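Local coordinates for protein PrgZ (Enterococcus faecalis, PDB 4FAJ) that binds peptide pheromone as a membrane-anchored extracellular receptor and probably serves peptide import, as in other family 5 solute-binding proteins, at residues A[165-170]-A[174-179]. Sequence-based numbering, arbitrary orientation.
Sequences IKNAKE and GKQAKD
The carbonyl oxygen of E170 draws in two successive amides where the C-terminal end of helix 168-172 turns, through a positive-phi glycine, into the surface loop before strand 183-186, away from the zinc sites. Q176 N donates to E170 O at 3.0 Å, and K175 N, which also bonds S173 OG, adds a weak, strongly bent bond to E170 O at 2.9 Å. G174, the first residue past the helix to leave helical angles, has the positive phi (87°). Q176 then reaches back to the start of the helix. Its side chain is straight beyond CG (chi2 -180°), which carries its amide across to N167, and lies alongside that of E170, pointing the same way; Q176 OE1 sits 3.3 Å from E170 CB. Q176 NE2 donates at 3.2 Å to OD1 of N167, at the N-cap position although its side chain makes no capping bond. The two amide planes are 66° apart, and the donor stands above the carbonyl plane of N167, off the usual lone-pair direction. T180 gives each amide a second partner: Q176 NE2 also bonds its OG1, while N167 ND2 bonds its O. K175 CD and E170 CG meet at 4.0 Å.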
ATOM      1  N   ILE A 165      10.803  16.998  -1.892  1.00 21.59           N
ATOM      2  CA  ILE A 165      11.026  18.017  -2.915  1.00 21.96           C
ATOM      3  C   ILE A 165      10.931  19.409  -2.304  1.00 22.96           C
ATOM      4  O   ILE A 165      10.032  19.678  -1.509  1.00 22.19           O
ATOM      5  CB  ILE A 165      10.005  17.880  -4.071  1.00 21.48           C
ATOM      6  CG1 ILE A 165      10.170  16.526  -4.762  1.00 21.40           C
ATOM      7  CG2 ILE A 165      10.156  19.018  -5.093  1.00 21.89           C
ATOM      8  CD1 ILE A 165       9.096  16.224  -5.811  1.00 21.59           C
ATOM      9  N   LYS A 166      11.852  20.288  -2.690  1.00 24.27           N
ATOM     10  CA  LYS A 166      11.869  21.657  -2.171  1.00 25.82           C
ATOM     11  C   LYS A 166      10.514  22.343  -2.367  1.00 26.36           C
ATOM     12  O   LYS A 166       9.881  22.226  -3.425  1.00 25.55           O
ATOM     13  CB  LYS A 166      12.977  22.486  -2.813  1.00 26.57           C
ATOM     14  CG  LYS A 166      13.344  23.740  -2.023  1.00 29.16           C
ATOM     15  CD  LYS A 166      13.752  24.910  -2.915  1.00 32.95           C
ATOM     16  CE  LYS A 166      14.954  24.586  -3.775  1.00 34.71           C
ATOM     17  NZ  LYS A 166      15.555  25.791  -4.429  1.00 36.98           N
ATOM     18  N   ASN A 167      10.080  23.029  -1.310  1.00 27.39           N
ATOM     19  CA  ASN A 167       8.808  23.760  -1.251  1.00 28.54           C
ATOM     20  C   ASN A 167       7.559  22.904  -1.071  1.00 29.06           C
ATOM     21  O   ASN A 167       6.480  23.452  -0.852  1.00 29.57           O
ATOM     22  CB  ASN A 167       8.647  24.722  -2.440  1.00 28.69           C
ATOM     23  CG  ASN A 167       9.676  25.832  -2.429  1.00 29.68           C
ATOM     24  OD1 ASN A 167      10.096  26.283  -1.368  1.00 31.18           O
ATOM     25  ND2 ASN A 167      10.096  26.274  -3.610  1.00 29.52           N
ATOM     26  N   ALA A 168       7.677  21.577  -1.140  1.00 29.50           N
ATOM     27  CA  ALA A 168       6.512  20.709  -0.932  1.00 30.45           C
ATOM     28  C   ALA A 168       5.918  20.918   0.468  1.00 31.89           C
ATOM     29  O   ALA A 168       4.701  20.859   0.633  1.00 32.14           O
ATOM     30  CB  ALA A 168       6.873  19.245  -1.142  1.00 29.57           C
ATOM     31  N   LYS A 169       6.791  21.170   1.451  1.00 33.54           N
ATOM     32  CA  LYS A 169       6.392  21.467   2.834  1.00 34.97           C
ATOM     33  C   LYS A 169       5.698  22.828   2.924  1.00 35.97           C
ATOM     34  O   LYS A 169       4.674  22.957   3.584  1.00 36.48           O
ATOM     35  CB  LYS A 169       7.609  21.435   3.783  1.00 35.15           C
ATOM     36  CG  LYS A 169       7.301  21.859   5.240  1.00 37.25           C
ATOM     37  CD  LYS A 169       8.519  21.762   6.182  1.00 39.58           C
ATOM     38  CE  LYS A 169       8.125  22.145   7.620  1.00 41.17           C
ATOM     39  NZ  LYS A 169       9.166  21.831   8.659  1.00 42.37           N
ATOM     40  N   GLU A 170       6.265  23.836   2.268  1.00 37.06           N
ATOM     41  CA  GLU A 170       5.721  25.198   2.314  1.00 38.10           C
ATOM     42  C   GLU A 170       4.389  25.311   1.560  1.00 38.36           C
ATOM     43  O   GLU A 170       3.604  26.232   1.805  1.00 38.64           O
ATOM     44  CB  GLU A 170       6.731  26.196   1.747  1.00 38.70           C
ATOM     45  CG  GLU A 170       7.920  26.494   2.678  1.00 40.31           C
ATOM     46  CD  GLU A 170       8.965  25.377   2.744  1.00 41.60           C
ATOM     47  OE1 GLU A 170       8.755  24.292   2.154  1.00 41.11           O
ATOM     48  OE2 GLU A 170      10.002  25.594   3.408  1.00 43.30           O
ATOM     49  N   GLY A 174       0.479  25.988   3.288  1.00 40.94           N
ATOM     50  CA  GLY A 174      -0.271  27.062   2.653  1.00 41.21           C
ATOM     51  C   GLY A 174       0.519  28.356   2.654  1.00 41.46           C
ATOM     52  O   GLY A 174      -0.035  29.429   2.411  1.00 42.40           O
ATOM     53  N   LYS A 175       1.816  28.257   2.931  1.00 40.57           N
ATOM     54  CA  LYS A 175       2.708  29.407   2.877  1.00 40.78           C
ATOM     55  C   LYS A 175       3.004  29.804   1.429  1.00 40.18           C
ATOM     56  O   LYS A 175       3.291  30.971   1.152  1.00 40.87           O
ATOM     57  CB  LYS A 175       4.010  29.095   3.635  1.00 40.84           C
ATOM     58  CG  LYS A 175       5.098  30.159   3.535  1.00 42.57           C
ATOM     59  CD  LYS A 175       6.347  29.763   4.317  1.00 43.88           C
ATOM     60  CE  LYS A 175       7.603  30.373   3.699  1.00 44.57           C
ATOM     61  NZ  LYS A 175       7.466  31.841   3.473  1.00 46.14           N
ATOM     62  N   GLN A 176       2.926  28.832   0.516  1.00 38.82           N
ATOM     63  CA  GLN A 176       3.329  29.024  -0.878  1.00 38.18           C
ATOM     64  C   GLN A 176       2.364  28.354  -1.868  1.00 36.89           C
ATOM     65  O   GLN A 176       1.706  27.367  -1.545  1.00 36.27           O
ATOM     66  CB  GLN A 176       4.751  28.483  -1.083  1.00 38.07           C
ATOM     67  CG  GLN A 176       5.817  29.234  -0.280  1.00 39.00           C
ATOM     68  CD  GLN A 176       7.236  28.711  -0.483  1.00 40.78           C
ATOM     69  OE1 GLN A 176       8.097  28.882   0.388  1.00 42.13           O
ATOM     70  NE2 GLN A 176       7.489  28.073  -1.626  1.00 40.40           N
ATOM     71  N   ALA A 177       2.287  28.908  -3.076  1.00 35.96           N
ATOM     72  CA  ALA A 177       1.462  28.341  -4.146  1.00 35.04           C
ATOM     73  C   ALA A 177       2.127  27.104  -4.774  1.00 33.64           C
ATOM     74  O   ALA A 177       3.351  26.952  -4.722  1.00 32.89           O
ATOM     75  CB  ALA A 177       1.189  29.397  -5.212  1.00 35.70           C
ATOM     76  N   LYS A 178       1.314  26.247  -5.389  1.00 32.67           N
ATOM     77  CA  LYS A 178       1.793  24.987  -5.969  1.00 31.68           C
ATOM     78  C   LYS A 178       2.840  25.172  -7.082  1.00 30.84           C
ATOM     79  O   LYS A 178       3.644  24.272  -7.333  1.00 30.23           O
ATOM     80  CB  LYS A 178       0.617  24.148  -6.489  1.00 31.93           C
ATOM     81  CG  LYS A 178       0.114  24.557  -7.871  1.00 33.07           C
ATOM     82  CD  LYS A 178      -1.190  23.879  -8.255  1.00 34.21           C
ATOM     83  CE  LYS A 178      -1.530  24.167  -9.719  1.00 36.31           C
ATOM     84  NZ  LYS A 178      -2.988  24.340  -9.940  1.00 37.91           N
ATOM     85  N   ASP A 179       2.837  26.329  -7.746  1.00 30.63           N
ATOM     86  CA  ASP A 179       3.826  26.601  -8.804  1.00 30.28           C
ATOM     87  C   ASP A 179       5.259  26.740  -8.270  1.00 29.26           C
ATOM     88  O   ASP A 179       6.209  26.740  -9.047  1.00 29.06           O
ATOM     89  CB  ASP A 179       3.447  27.852  -9.606  1.00 31.51           C
ATOM     90  CG  ASP A 179       3.445  29.114  -8.762  1.00 33.45           C
ATOM     91  OD1 ASP A 179       2.795  29.127  -7.699  1.00 36.63           O
ATOM     92  OD2 ASP A 179       4.086  30.102  -9.162  1.00 38.99           O
TER